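Local atomic coordinates of conserved hypothetical membrane lipoprotein (Ureaplasma parvum, PDB entry 3K63), a protein that is of unknown function but is probably a palmitoylated lipoprotein held at the cell membrane, represented here by its lipoprotein-associated type-17 domain. Residues L13-D18 / Q49-N54; F19-F24 / S35-N40; L56-I61 / L83-K88; G68-A73 / G109-G114; N76-L81 / L97-G102. All coordinates share one frame; numbering follows the deposited sequence.

Interaction 1 of 5, residues L13-D18 / Q49-N54; sequences LKDTFD and QHKYQN
Thr16 O receives two backbone N-H groups, those of His50 and Lys51, at the end of the two-stranded antiparallel sheet, where the residues leading into strand 17-21 meet the loop that leaves strand 45-49. The bond from Lys51 N lies in the carbonyl plane on a lone pair, whereas His50 N, at 2.9 Å from Thr16 O, donates from a position tilted 21° from that plane. Beside this fork Phe17 and Gln49 form a non-hydrogen-bonded pair, and Phe17 CA sits over one face of the His50 imidazole in a CH-pi contact. A weak hydrogen bond of 3.4 Å joins His50 ND1 to Asp15 O at the edge of the same ring. On the solvent side Lys51 reaches back, its chain bent at chi3 (-71°), and forms a salt bridge with Asp15. Thr16 CG2 meets Tyr52 CD2 at 3.8 Å, the two side chains crossing at about a right angle.

Further out, Thr16 OG1 is bonded to Arg12 N, and the Phe17 ring packs on Ile58 and Ile60 of strand 56-64. Gln49 NE2 serves both Leu56 O and Lys51 O, the latter at 3.1 Å and within 2° of the plane of the Gln49 amide.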
# COMPACT_ATOMS: atom_id res chain seq x y z
N LEU A 13 4.40 7.15 0.28
CA LEU A 13 4.69 6.31 -0.87
C LEU A 13 5.29 7.13 -2.00
O LEU A 13 5.01 8.32 -2.14
CB LEU A 13 3.42 5.60 -1.33
CG LEU A 13 3.58 4.38 -2.24
CD1 LEU A 13 4.38 3.30 -1.55
CD2 LEU A 13 2.20 3.86 -2.62
N LYS A 14 6.12 6.48 -2.81
CA LYS A 14 6.76 7.13 -3.94
C LYS A 14 7.84 8.13 -3.51
O LYS A 14 8.57 8.67 -4.34
CB LYS A 14 5.70 7.80 -4.83
CG LYS A 14 5.18 6.87 -5.93
CD LYS A 14 4.00 7.43 -6.72
CE LYS A 14 2.67 7.15 -6.03
NZ LYS A 14 1.50 7.65 -6.82
N ASP A 15 7.94 8.37 -2.21
CA ASP A 15 8.94 9.28 -1.67
C ASP A 15 9.90 8.45 -0.83
O ASP A 15 10.99 8.08 -1.29
CB ASP A 15 8.27 10.35 -0.79
CG ASP A 15 9.28 11.29 -0.14
OD1 ASP A 15 10.41 11.42 -0.66
OD2 ASP A 15 8.93 11.92 0.89
N THR A 16 9.48 8.15 0.40
CA THR A 16 10.27 7.35 1.33
C THR A 16 10.47 5.93 0.83
O THR A 16 11.55 5.36 1.02
CB THR A 16 9.59 7.25 2.69
OG1 THR A 16 9.12 8.55 3.08
CG2 THR A 16 10.59 6.73 3.72
N PHE A 17 9.44 5.36 0.23
CA PHE A 17 9.55 4.00 -0.28
C PHE A 17 8.54 3.71 -1.37
O PHE A 17 7.60 4.47 -1.61
CB PHE A 17 9.34 2.98 0.84
CG PHE A 17 7.90 2.86 1.29
CD1 PHE A 17 7.28 3.91 1.95
CD2 PHE A 17 7.16 1.70 1.03
CE1 PHE A 17 5.94 3.82 2.36
CE2 PHE A 17 5.82 1.60 1.44
CZ PHE A 17 5.21 2.67 2.10
N ASP A 18 8.74 2.57 -2.01
CA ASP A 18 7.86 2.09 -3.04
C ASP A 18 7.77 0.60 -2.81
O ASP A 18 8.59 0.03 -2.08
CB ASP A 18 8.44 2.36 -4.42
CG ASP A 18 8.21 3.79 -4.89
OD1 ASP A 18 7.07 4.30 -4.75
OD2 ASP A 18 9.17 4.42 -5.41
N GLN A 49 12.85 0.53 0.09
CA GLN A 49 12.96 1.65 1.00
C GLN A 49 14.09 2.53 0.49
O GLN A 49 15.26 2.13 0.51
CB GLN A 49 13.25 1.18 2.42
CG GLN A 49 13.10 2.29 3.43
CD GLN A 49 13.19 1.80 4.85
OE1 GLN A 49 12.86 0.66 5.15
NE2 GLN A 49 13.64 2.68 5.76
N HIS A 50 13.73 3.72 0.03
CA HIS A 50 14.69 4.67 -0.50
C HIS A 50 15.36 5.52 0.56
O HIS A 50 16.54 5.83 0.44
CB HIS A 50 13.99 5.60 -1.48
CG HIS A 50 13.19 4.89 -2.52
ND1 HIS A 50 11.99 5.37 -3.00
CD2 HIS A 50 13.41 3.73 -3.18
CE1 HIS A 50 11.51 4.54 -3.91
NE2 HIS A 50 12.36 3.53 -4.03
N LYS A 51 14.62 5.90 1.59
CA LYS A 51 15.18 6.75 2.63
C LYS A 51 14.99 6.23 4.06
O LYS A 51 14.15 5.38 4.32
CB LYS A 51 14.59 8.16 2.48
CG LYS A 51 14.45 8.54 1.02
CD LYS A 51 14.42 10.05 0.76
CE LYS A 51 13.14 10.71 1.24
NZ LYS A 51 13.09 12.14 0.81
N TYR A 52 15.80 6.75 4.96
CA TYR A 52 15.77 6.37 6.36
C TYR A 52 16.03 4.89 6.61
O TYR A 52 15.61 4.36 7.64
CB TYR A 52 14.42 6.73 7.00
CG TYR A 52 13.96 8.17 6.84
CD1 TYR A 52 14.78 9.24 7.20
CD2 TYR A 52 12.69 8.45 6.32
CE1 TYR A 52 14.34 10.57 7.05
CE2 TYR A 52 12.24 9.76 6.17
CZ TYR A 52 13.07 10.82 6.52
OH TYR A 52 12.63 12.11 6.32
N GLN A 53 16.72 4.19 5.70
CA GLN A 53 16.96 2.77 5.98
C GLN A 53 17.93 2.53 7.13
O GLN A 53 18.08 1.39 7.58
CB GLN A 53 17.41 1.98 4.75
CG GLN A 53 17.96 2.75 3.55
CD GLN A 53 18.15 1.83 2.31
OE1 GLN A 53 17.88 0.63 2.37
NE2 GLN A 53 18.61 2.42 1.20
N ASN A 54 18.58 3.58 7.61
CA ASN A 54 19.50 3.42 8.74
C ASN A 54 18.67 3.45 10.03
O ASN A 54 18.91 2.67 10.96
CB ASN A 54 20.53 4.55 8.76
CG ASN A 54 21.82 4.20 8.01
OD1 ASN A 54 22.56 5.09 7.59
ND2 ASN A 54 22.08 2.91 7.85

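Interaction 2 of 5, residues F19-F24 / S35-N40; sequences FKLAAF and SQIYKN
Phe24 and Asn40 meet where the type I turn of Leu21 to Phe24, at the end of strand 17-21, faces helix 34-40. From CB the Phe24 side chain leaves with CG beside its own backbone N (chi1 -51°), which carries the ring toward the helix. One face of the ring has the methyl of its neighbour Ala23 over its centre. Further along, CE1 lies 3.7 Å from Asn40 CB, and Gln36 O stands at the ring edge, in plane with it. At the tip, CZ approaches Asn40 ND2 to 3.3 Å. Ring and amide planes are 79° apart, with the amide nitrogen near the plane of the ring at its edge.

Asn40 ND2 also donates to Gln36 O over 2.6 Å, so the amide is tied to the preceding turn of its own helix while it touches the phenyl rim. The Ala23 methyl packs against Asn40 CB at 3.8 Å. Deeper in, Leu21 CD2 touches Ile37 CG2 at 3.9 Å, the two chains crossing at about a right angle. Both lean on Phe63 of strand 56-64, so this part of the contact also reaches the three-stranded sheet.

No direct hydrogen bond joins the two segments. Water 1 bridges them instead, donating to Asn40 O at 2.8 Å and weakly accepting from Ala23 N. The contact therefore rests on van der Waals packing and one water, while the bond to Gln36 O restrains the Asn40 amide where the ring edge meets it.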
# COMPACT_ATOMS: atom_id res chain seq x y z
N PHE A 19 6.76 -0.03 -3.38
CA PHE A 19 6.62 -1.46 -3.23
C PHE A 19 6.34 -2.04 -4.60
O PHE A 19 5.92 -1.35 -5.53
CB PHE A 19 5.48 -1.83 -2.27
CG PHE A 19 4.12 -1.43 -2.76
CD1 PHE A 19 3.52 -0.25 -2.32
CD2 PHE A 19 3.43 -2.23 -3.67
CE1 PHE A 19 2.26 0.13 -2.77
CE2 PHE A 19 2.16 -1.87 -4.13
CZ PHE A 19 1.57 -0.68 -3.68
N LYS A 20 6.60 -3.33 -4.72
CA LYS A 20 6.35 -4.01 -5.96
C LYS A 20 5.83 -5.35 -5.47
O LYS A 20 6.33 -5.89 -4.48
CB LYS A 20 7.66 -4.15 -6.74
CG LYS A 20 7.46 -4.06 -8.25
CD LYS A 20 8.76 -4.02 -9.06
CE LYS A 20 9.39 -5.41 -9.19
NZ LYS A 20 10.66 -5.34 -9.98
N LEU A 21 4.80 -5.84 -6.13
CA LEU A 21 4.19 -7.11 -5.76
C LEU A 21 4.74 -8.26 -6.58
O LEU A 21 4.83 -8.19 -7.81
CB LEU A 21 2.68 -7.05 -5.94
CG LEU A 21 1.80 -6.70 -4.74
CD1 LEU A 21 2.06 -5.28 -4.27
CD2 LEU A 21 0.33 -6.89 -5.14
N ALA A 22 5.11 -9.33 -5.90
CA ALA A 22 5.65 -10.51 -6.56
C ALA A 22 4.75 -11.01 -7.69
O ALA A 22 5.22 -11.70 -8.60
CB ALA A 22 5.85 -11.63 -5.53
N ALA A 23 3.47 -10.66 -7.64
CA ALA A 23 2.52 -11.10 -8.65
C ALA A 23 2.49 -10.20 -9.89
O ALA A 23 2.14 -10.65 -10.97
CB ALA A 23 1.13 -11.19 -8.03
N PHE A 24 2.88 -8.94 -9.73
CA PHE A 24 2.90 -8.03 -10.87
C PHE A 24 4.21 -7.28 -10.98
O PHE A 24 4.23 -6.06 -11.08
CB PHE A 24 1.75 -7.03 -10.76
CG PHE A 24 0.42 -7.66 -10.50
CD1 PHE A 24 -0.27 -7.39 -9.32
CD2 PHE A 24 -0.14 -8.53 -11.43
CE1 PHE A 24 -1.50 -7.99 -9.08
CE2 PHE A 24 -1.36 -9.13 -11.20
CZ PHE A 24 -2.05 -8.86 -10.01
N SER A 35 -8.33 -3.62 -6.21
CA SER A 35 -8.78 -4.99 -6.02
C SER A 35 -7.74 -6.02 -6.45
O SER A 35 -7.60 -7.05 -5.81
CB SER A 35 -10.12 -5.23 -6.73
OG SER A 35 -10.02 -5.04 -8.13
N GLN A 36 -7.01 -5.75 -7.53
CA GLN A 36 -5.97 -6.67 -8.00
C GLN A 36 -4.87 -6.80 -6.93
O GLN A 36 -4.41 -7.90 -6.64
CB GLN A 36 -5.33 -6.16 -9.30
CG GLN A 36 -6.26 -6.13 -10.51
CD GLN A 36 -5.60 -5.47 -11.70
OE1 GLN A 36 -5.56 -4.23 -11.80
NE2 GLN A 36 -5.06 -6.28 -12.59
N ILE A 37 -4.46 -5.67 -6.36
CA ILE A 37 -3.41 -5.67 -5.35
C ILE A 37 -3.86 -6.41 -4.08
O ILE A 37 -3.12 -7.21 -3.52
CB ILE A 37 -2.98 -4.22 -5.01
CG1 ILE A 37 -2.25 -3.61 -6.21
CG2 ILE A 37 -2.09 -4.20 -3.76
CD1 ILE A 37 -2.01 -2.10 -6.13
N TYR A 38 -5.08 -6.14 -3.66
CA TYR A 38 -5.67 -6.76 -2.48
C TYR A 38 -5.76 -8.29 -2.59
O TYR A 38 -5.61 -9.00 -1.60
CB TYR A 38 -7.07 -6.19 -2.30
CG TYR A 38 -7.87 -6.81 -1.17
CD1 TYR A 38 -7.79 -6.32 0.12
CD2 TYR A 38 -8.72 -7.89 -1.41
CE1 TYR A 38 -8.55 -6.87 1.15
CE2 TYR A 38 -9.47 -8.45 -0.40
CZ TYR A 38 -9.39 -7.94 0.89
OH TYR A 38 -10.13 -8.50 1.92
N LYS A 39 -6.00 -8.80 -3.80
CA LYS A 39 -6.14 -10.23 -4.03
C LYS A 39 -4.85 -10.95 -4.41
O LYS A 39 -4.83 -12.17 -4.58
CB LYS A 39 -7.19 -10.47 -5.12
CG LYS A 39 -8.58 -10.10 -4.68
CD LYS A 39 -9.64 -10.31 -5.73
CE LYS A 39 -11.03 -10.22 -5.07
NZ LYS A 39 -12.20 -10.44 -5.99
N ASN A 40 -3.77 -10.19 -4.53
CA ASN A 40 -2.52 -10.80 -4.94
C ASN A 40 -1.29 -10.51 -4.12
O ASN A 40 -0.22 -10.98 -4.47
CB ASN A 40 -2.22 -10.46 -6.40
CG ASN A 40 -3.24 -11.05 -7.33
OD1 ASN A 40 -3.25 -12.25 -7.59
ND2 ASN A 40 -4.13 -10.20 -7.83
O HOH W 1 2.49 -10.59 -4.74

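Interaction 3 of 5, residues L56-I61 / L83-K88; sequences LDIKII and LMLTDK
Leu83 CD2 touches Ile60 CG1 at 3.6 Å, and with Ile58, Leu85 and Leu56 these side chains form the apolar face of two antiparallel strands. Ile58 and Leu85 lie side by side pointing the same way, Ile58 CG1 being 3.9 Å from Leu85 CD2. Leu56, whose CG is anti to the backbone N (chi1 157°), brings CD1 to 3.8 Å from Leu85 CB.

Between the faces, two hydrogen-bonded pairs, Asp57 with Thr86 and Lys59 with Met84 (a selenomethionine), each make both backbone bonds. These alternate with non-hydrogen-bonded pairs in a regular antiparallel register, and the strand axes come within 4.7 Å of each other. Leu85 CA and Leu83 CA add CA-H...O contacts to Asp57 O and Lys59 O.

The other face is polar at its rim. Lys59 bends at chi2 and chi4, laying its aliphatic part beside Met84, with CG 3.7 Å from Met84 CE, and turning its ammonium back along its own strand. There Lys59 NZ makes a salt bridge of 2.8 Å with Asp57 OD2, using the syn lone pair of that oxygen. Water 2 lies close to Asp57 OD2, Met84 O and Thr86 OG1, linking the two strands above their backbones. Lys88 passes along the end of the pair with its CE near Leu56 O, and its ammonium is bonded to Gln53 O.

Strand 79-87 is the central strand of the three-stranded sheet, with 93-100 on its far side. Helix 4-7 packs on Leu56 and Leu85 through Phe4; Phe17 of strand 17-21 packs on Ile58 and Ile60, and Phe19 on Ile60.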
# COMPACT_ATOMS: atom_id res chain seq x y z
N LEU A 56 14.91 3.43 10.12
CA LEU A 56 13.60 2.79 10.07
C LEU A 56 13.41 1.58 9.16
O LEU A 56 14.12 1.42 8.16
CB LEU A 56 12.59 3.88 9.67
CG LEU A 56 11.25 3.60 9.02
CD1 LEU A 56 10.24 3.49 10.12
CD2 LEU A 56 10.90 4.72 8.06
N ASP A 57 12.47 0.71 9.52
CA ASP A 57 12.15 -0.42 8.66
C ASP A 57 10.67 -0.29 8.37
O ASP A 57 9.85 -0.16 9.29
CB ASP A 57 12.38 -1.78 9.29
CG ASP A 57 12.04 -2.91 8.31
OD1 ASP A 57 12.55 -2.83 7.17
OD2 ASP A 57 11.28 -3.85 8.65
N ILE A 58 10.33 -0.33 7.09
CA ILE A 58 8.95 -0.20 6.65
C ILE A 58 8.46 -1.47 5.98
O ILE A 58 9.04 -1.92 4.99
CB ILE A 58 8.79 0.89 5.60
CG1 ILE A 58 9.16 2.27 6.16
CG2 ILE A 58 7.36 0.86 5.10
CD1 ILE A 58 9.11 3.37 5.08
N LYS A 59 7.38 -2.03 6.52
CA LYS A 59 6.76 -3.24 5.95
C LYS A 59 5.29 -2.97 5.72
O LYS A 59 4.64 -2.30 6.52
CB LYS A 59 6.85 -4.41 6.91
CG LYS A 59 8.20 -5.10 7.04
CD LYS A 59 8.70 -5.68 5.72
CE LYS A 59 9.94 -6.55 5.94
NZ LYS A 59 11.06 -5.84 6.63
N ILE A 60 4.76 -3.46 4.61
CA ILE A 60 3.33 -3.31 4.38
C ILE A 60 2.83 -4.70 4.79
O ILE A 60 3.15 -5.69 4.14
CB ILE A 60 3.02 -3.07 2.91
CG1 ILE A 60 3.49 -1.67 2.52
CG2 ILE A 60 1.53 -3.27 2.65
CD1 ILE A 60 3.47 -1.39 1.00
N ILE A 61 2.07 -4.80 5.87
CA ILE A 61 1.61 -6.11 6.28
C ILE A 61 0.22 -6.47 5.71
O ILE A 61 -0.11 -7.66 5.60
CB ILE A 61 1.66 -6.25 7.84
CG1 ILE A 61 0.64 -5.32 8.50
CG2 ILE A 61 3.05 -5.89 8.33
CD1 ILE A 61 0.65 -5.43 10.06
N LEU A 83 0.80 -0.54 7.77
CA LEU A 83 2.25 -0.60 7.91
C LEU A 83 2.79 -1.03 9.25
O LEU A 83 2.17 -0.83 10.30
CB LEU A 83 2.85 0.75 7.60
CG LEU A 83 2.43 1.43 6.31
CD1 LEU A 83 2.83 2.91 6.36
CD2 LEU A 83 3.08 0.72 5.14
N MSE A 84 3.98 -1.63 9.22
CA MSE A 84 4.65 -2.01 10.44
C MSE A 84 5.96 -1.22 10.36
O MSE A 84 6.72 -1.39 9.41
CB MSE A 84 4.95 -3.50 10.49
CG MSE A 84 5.63 -3.91 11.76
SE MSE A 84 5.87 -5.81 11.96
CE MSE A 84 7.11 -6.04 10.49
N LEU A 85 6.19 -0.35 11.32
CA LEU A 85 7.39 0.48 11.34
C LEU A 85 8.29 0.10 12.51
O LEU A 85 7.88 0.20 13.67
CB LEU A 85 7.00 1.95 11.44
CG LEU A 85 5.96 2.42 10.42
CD1 LEU A 85 5.50 3.83 10.73
CD2 LEU A 85 6.55 2.35 9.03
N THR A 86 9.51 -0.35 12.21
CA THR A 86 10.44 -0.72 13.27
C THR A 86 11.48 0.37 13.50
O THR A 86 12.15 0.81 12.58
CB THR A 86 11.16 -2.02 12.97
OG1 THR A 86 10.20 -3.07 12.79
CG2 THR A 86 12.07 -2.39 14.12
N ASP A 87 11.59 0.79 14.75
CA ASP A 87 12.54 1.82 15.14
C ASP A 87 13.84 1.04 15.34
O ASP A 87 13.98 0.28 16.29
CB ASP A 87 12.10 2.44 16.47
CG ASP A 87 12.99 3.58 16.92
OD1 ASP A 87 14.19 3.56 16.55
OD2 ASP A 87 12.49 4.48 17.64
N LYS A 88 14.79 1.22 14.43
CA LYS A 88 16.04 0.50 14.50
C LYS A 88 16.97 0.83 15.66
O LYS A 88 17.93 0.10 15.90
CB LYS A 88 16.78 0.63 13.17
CG LYS A 88 16.12 -0.17 12.06
CD LYS A 88 16.91 -0.12 10.76
CE LYS A 88 16.34 -1.11 9.74
NZ LYS A 88 17.01 -0.96 8.42
O HOH W 2 8.97 -3.10 10.30

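Interaction 4 of 5, residues G68-A73 / G109-G114; sequences GDFGSA and GVDENG
Phe70 brings its ring atoms CD2 and CE2 to the loop at Gly109 and Asp111. Its CG stands between the backbone N and the carbonyl carbon (chi1 85°), which sends the ring from the start of helix 70-76 toward the loop 109-114. CE2 lies 3.1 Å from Gly109 O and 4.0 Å from Asp111 CB, while Val110 C is near the plane of the ring at its edge. The Phe70 and Asp111 side chains slant past one another, with ring and carboxylate planes 33° apart. The same ring also rests on Ser35, Tyr65 and Thr115.

Backbone against backbone, Gly71 and Gly109 come together with their CA atoms 4.1 Å apart. Gly109 CA makes a CA-H...O contact of 3.6 Å with Gly71 O. The absence of a side chain on Gly109 permits this close approach of the loop to the first turn of the helix, for which Asp69 occupies the N-cap position. Here the segment that follows the three-stranded sheet is laid against the helix between strands 56-64 and 79-87.

Hydrogen bonds shape the loop internally, and none crosses between the segments. Asp111 OD1 accepts from Asn113 N at 3.0 Å, forming an Asx turn at the start of a type I beta turn closed by Gly114 N to Asp111 O. The donor Asn113 N stands above the carboxylate plane, 66° out of it. Thr115 N is a second donor to OD1. Gly109 O accepts from Asn74 ND2, further along helix 70-76, which ties the loop to that helix.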
# COMPACT_ATOMS: atom_id res chain seq x y z
N GLY A 68 -13.81 -0.76 3.10
CA GLY A 68 -14.21 -2.13 3.34
C GLY A 68 -14.71 -2.90 2.12
O GLY A 68 -14.97 -4.10 2.24
N ASP A 69 -14.88 -2.24 0.98
CA ASP A 69 -15.35 -2.96 -0.20
C ASP A 69 -14.68 -2.44 -1.47
O ASP A 69 -14.53 -1.23 -1.66
CB ASP A 69 -16.89 -2.87 -0.31
CG ASP A 69 -17.36 -1.75 -1.24
OD1 ASP A 69 -17.24 -0.55 -0.87
OD2 ASP A 69 -17.86 -2.07 -2.34
N PHE A 70 -14.28 -3.37 -2.34
CA PHE A 70 -13.59 -3.08 -3.59
C PHE A 70 -14.19 -2.01 -4.53
O PHE A 70 -13.45 -1.16 -5.04
CB PHE A 70 -13.41 -4.38 -4.39
CG PHE A 70 -14.61 -4.74 -5.24
CD1 PHE A 70 -15.68 -5.45 -4.71
CD2 PHE A 70 -14.64 -4.39 -6.59
CE1 PHE A 70 -16.76 -5.81 -5.51
CE2 PHE A 70 -15.71 -4.75 -7.40
CZ PHE A 70 -16.78 -5.46 -6.86
N GLY A 71 -15.50 -2.04 -4.76
CA GLY A 71 -16.08 -1.04 -5.65
C GLY A 71 -15.71 0.39 -5.29
O GLY A 71 -15.33 1.20 -6.14
N SER A 72 -15.80 0.68 -3.99
CA SER A 72 -15.49 2.01 -3.47
C SER A 72 -14.02 2.36 -3.71
O SER A 72 -13.69 3.49 -4.08
CB SER A 72 -15.79 2.05 -1.96
OG SER A 72 -15.67 3.36 -1.45
N ALA A 73 -13.16 1.38 -3.50
CA ALA A 73 -11.73 1.56 -3.69
C ALA A 73 -11.38 1.66 -5.18
O ALA A 73 -10.57 2.50 -5.58
CB ALA A 73 -10.98 0.41 -3.04
N GLY A 109 -16.27 1.03 -10.52
CA GLY A 109 -15.65 0.16 -9.55
C GLY A 109 -15.59 -1.30 -9.93
O GLY A 109 -15.25 -2.15 -9.11
N VAL A 110 -15.95 -1.62 -11.16
CA VAL A 110 -15.91 -3.01 -11.60
C VAL A 110 -14.47 -3.52 -11.49
O VAL A 110 -13.55 -2.76 -11.75
CB VAL A 110 -16.43 -3.13 -13.07
CG1 VAL A 110 -15.75 -2.08 -13.93
CG2 VAL A 110 -16.17 -4.52 -13.62
N ASP A 111 -14.27 -4.78 -11.10
CA ASP A 111 -12.91 -5.31 -10.95
C ASP A 111 -12.35 -6.00 -12.20
O ASP A 111 -13.05 -6.14 -13.20
CB ASP A 111 -12.83 -6.28 -9.75
CG ASP A 111 -13.59 -7.57 -9.98
OD1 ASP A 111 -14.09 -7.79 -11.11
OD2 ASP A 111 -13.68 -8.39 -9.03
N GLU A 112 -11.10 -6.43 -12.09
CA GLU A 112 -10.37 -7.08 -13.19
C GLU A 112 -11.06 -8.31 -13.78
O GLU A 112 -10.67 -8.80 -14.84
CB GLU A 112 -8.96 -7.47 -12.72
CG GLU A 112 -8.97 -8.61 -11.71
CD GLU A 112 -9.12 -8.11 -10.28
OE1 GLU A 112 -9.74 -7.05 -10.08
OE2 GLU A 112 -8.63 -8.79 -9.36
N ASN A 113 -12.06 -8.83 -13.08
CA ASN A 113 -12.77 -10.01 -13.57
C ASN A 113 -14.21 -9.65 -13.93
O ASN A 113 -15.09 -10.50 -13.92
CB ASN A 113 -12.71 -11.12 -12.50
CG ASN A 113 -11.37 -11.85 -12.52
OD1 ASN A 113 -10.81 -12.20 -11.47
ND2 ASN A 113 -10.85 -12.09 -13.72
N GLY A 114 -14.42 -8.38 -14.25
CA GLY A 114 -15.74 -7.91 -14.64
C GLY A 114 -16.83 -7.76 -13.60
O GLY A 114 -17.93 -7.34 -13.93

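Interaction 5 of 5, residues N76-L81 / L97-G102; sequences NGTLKL and LLEVSG
Thr78 holds CG2 anti to its backbone nitrogen and OG1 beside it (chi1 -55°), an orientation that sets the methyl against Glu99 CG at 3.7 Å and lets the hydroxyl donate to Asn76 O. Glu99 CG, anti to its own N (chi1 -174°), points the extended chain along Thr78 CG2. Lys80 lies on the same face, and its NZ stays 4.8 Å from Glu99 OE1, a distance at which the opposite charges may still attract; the ammonium is hydrogen-bonded to Pro66 O.

These residues belong to the beta hairpin of strands 79-87 and 93-100. Leu79 with Val100 and Leu81 with Leu98 are its hydrogen-bonded pairs here, each with two backbone bonds, and Lys80 with Glu99 is the non-hydrogen-bonded pair between them.

On the face opposite Lys80 and Glu99, Leu81 CD1 meets Val100 CG2 at 3.8 Å, the chains crossing at about a right angle. Leu81 also packs on Ile60 and Phe63 of strand 56-64, and Leu79 on Ile37 of helix 34-40. Before the strand, Gly77 leaves helix 70-76 with positive phi, and its O receives a CA-H...O contact of 3.4 Å from Ser101 CA.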
# COMPACT_ATOMS: atom_id res chain seq x y z
N ASN A 76 -12.01 5.19 -6.63
CA ASN A 76 -11.03 6.21 -6.25
C ASN A 76 -9.58 5.78 -6.48
O ASN A 76 -8.66 6.54 -6.19
CB ASN A 76 -11.19 6.57 -4.76
CG ASN A 76 -12.61 6.94 -4.39
OD1 ASN A 76 -13.09 6.60 -3.31
ND2 ASN A 76 -13.29 7.66 -5.28
N GLY A 77 -9.37 4.57 -6.98
CA GLY A 77 -8.01 4.10 -7.20
C GLY A 77 -7.20 4.31 -5.93
O GLY A 77 -6.04 4.73 -5.95
N THR A 78 -7.83 3.96 -4.81
CA THR A 78 -7.26 4.11 -3.48
C THR A 78 -7.11 2.82 -2.67
O THR A 78 -7.84 1.86 -2.88
CB THR A 78 -8.11 5.08 -2.69
OG1 THR A 78 -8.23 6.31 -3.43
CG2 THR A 78 -7.50 5.35 -1.33
N LEU A 79 -6.15 2.82 -1.75
CA LEU A 79 -5.91 1.67 -0.88
C LEU A 79 -5.46 2.19 0.47
O LEU A 79 -4.95 3.31 0.59
CB LEU A 79 -4.81 0.77 -1.45
CG LEU A 79 -5.12 -0.26 -2.54
CD1 LEU A 79 -3.80 -0.73 -3.14
CD2 LEU A 79 -5.91 -1.43 -1.98
N LYS A 80 -5.68 1.38 1.50
CA LYS A 80 -5.29 1.73 2.85
C LYS A 80 -4.15 0.75 3.14
O LYS A 80 -4.35 -0.46 3.18
CB LYS A 80 -6.48 1.48 3.78
CG LYS A 80 -6.28 1.95 5.21
CD LYS A 80 -7.55 1.87 6.10
CE LYS A 80 -8.57 2.94 5.71
NZ LYS A 80 -9.79 2.95 6.58
N LEU A 81 -2.95 1.29 3.29
CA LEU A 81 -1.78 0.47 3.57
C LEU A 81 -1.54 0.30 5.06
O LEU A 81 -1.29 1.26 5.78
CB LEU A 81 -0.54 1.09 2.94
CG LEU A 81 -0.16 0.68 1.52
CD1 LEU A 81 -1.24 1.13 0.56
CD2 LEU A 81 1.19 1.30 1.15
N LEU A 97 -1.58 3.05 9.74
CA LEU A 97 -2.40 2.89 8.54
C LEU A 97 -2.18 4.15 7.70
O LEU A 97 -2.27 5.26 8.22
CB LEU A 97 -3.87 2.74 8.94
CG LEU A 97 -4.15 1.52 9.83
CD1 LEU A 97 -5.57 1.62 10.38
CD2 LEU A 97 -3.99 0.23 9.04
N LEU A 98 -1.87 3.98 6.42
CA LEU A 98 -1.62 5.11 5.53
C LEU A 98 -2.48 4.98 4.28
O LEU A 98 -2.41 3.97 3.59
CB LEU A 98 -0.14 5.15 5.14
CG LEU A 98 0.31 6.04 3.98
CD1 LEU A 98 0.31 7.48 4.40
CD2 LEU A 98 1.69 5.64 3.55
N GLU A 99 -3.27 6.00 3.98
CA GLU A 99 -4.13 5.94 2.80
C GLU A 99 -3.47 6.52 1.56
O GLU A 99 -3.13 7.70 1.54
CB GLU A 99 -5.43 6.67 3.09
CG GLU A 99 -6.47 6.54 1.99
CD GLU A 99 -7.85 6.93 2.48
OE1 GLU A 99 -8.29 6.35 3.50
OE2 GLU A 99 -8.48 7.80 1.84
N VAL A 100 -3.29 5.71 0.51
CA VAL A 100 -2.66 6.22 -0.70
C VAL A 100 -3.52 6.03 -1.94
O VAL A 100 -4.24 5.03 -2.08
CB VAL A 100 -1.30 5.58 -0.95
CG1 VAL A 100 -0.54 5.48 0.35
CG2 VAL A 100 -1.46 4.24 -1.59
N SER A 101 -3.43 6.99 -2.85
CA SER A 101 -4.19 6.96 -4.08
C SER A 101 -3.24 6.91 -5.27
O SER A 101 -2.02 6.81 -5.09
CB SER A 101 -5.05 8.21 -4.17
OG SER A 101 -4.24 9.35 -4.03
N GLY A 102 -3.79 6.96 -6.48
CA GLY A 102 -2.95 6.93 -7.66
C GLY A 102 -2.92 5.57 -8.33
O GLY A 102 -2.12 5.33 -9.24

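Interactions 3 and 5 share the three-stranded antiparallel sheet and its central strand 79-87, with centres about 17 Å apart. Interactions 1 and 2 share strand 17-21 of the two-stranded sheet, and their centres are about 19 Å apart. Phe19 joins the two sheets, touching Ile60 of interaction 3 and Leu81 of interaction 5. Interaction 4 lies at the far end, about 29 Å from interaction 1 between centres, and is connected to interaction 2 by the bond between Ser35 and Glu112. Along the chain, interaction 2 falls between the two segments of interaction 1, and interaction 5 between those of interaction 4, while interactions 3 and 5 alternate. The contacts thus join both sheets and the C-terminal loop within one domain.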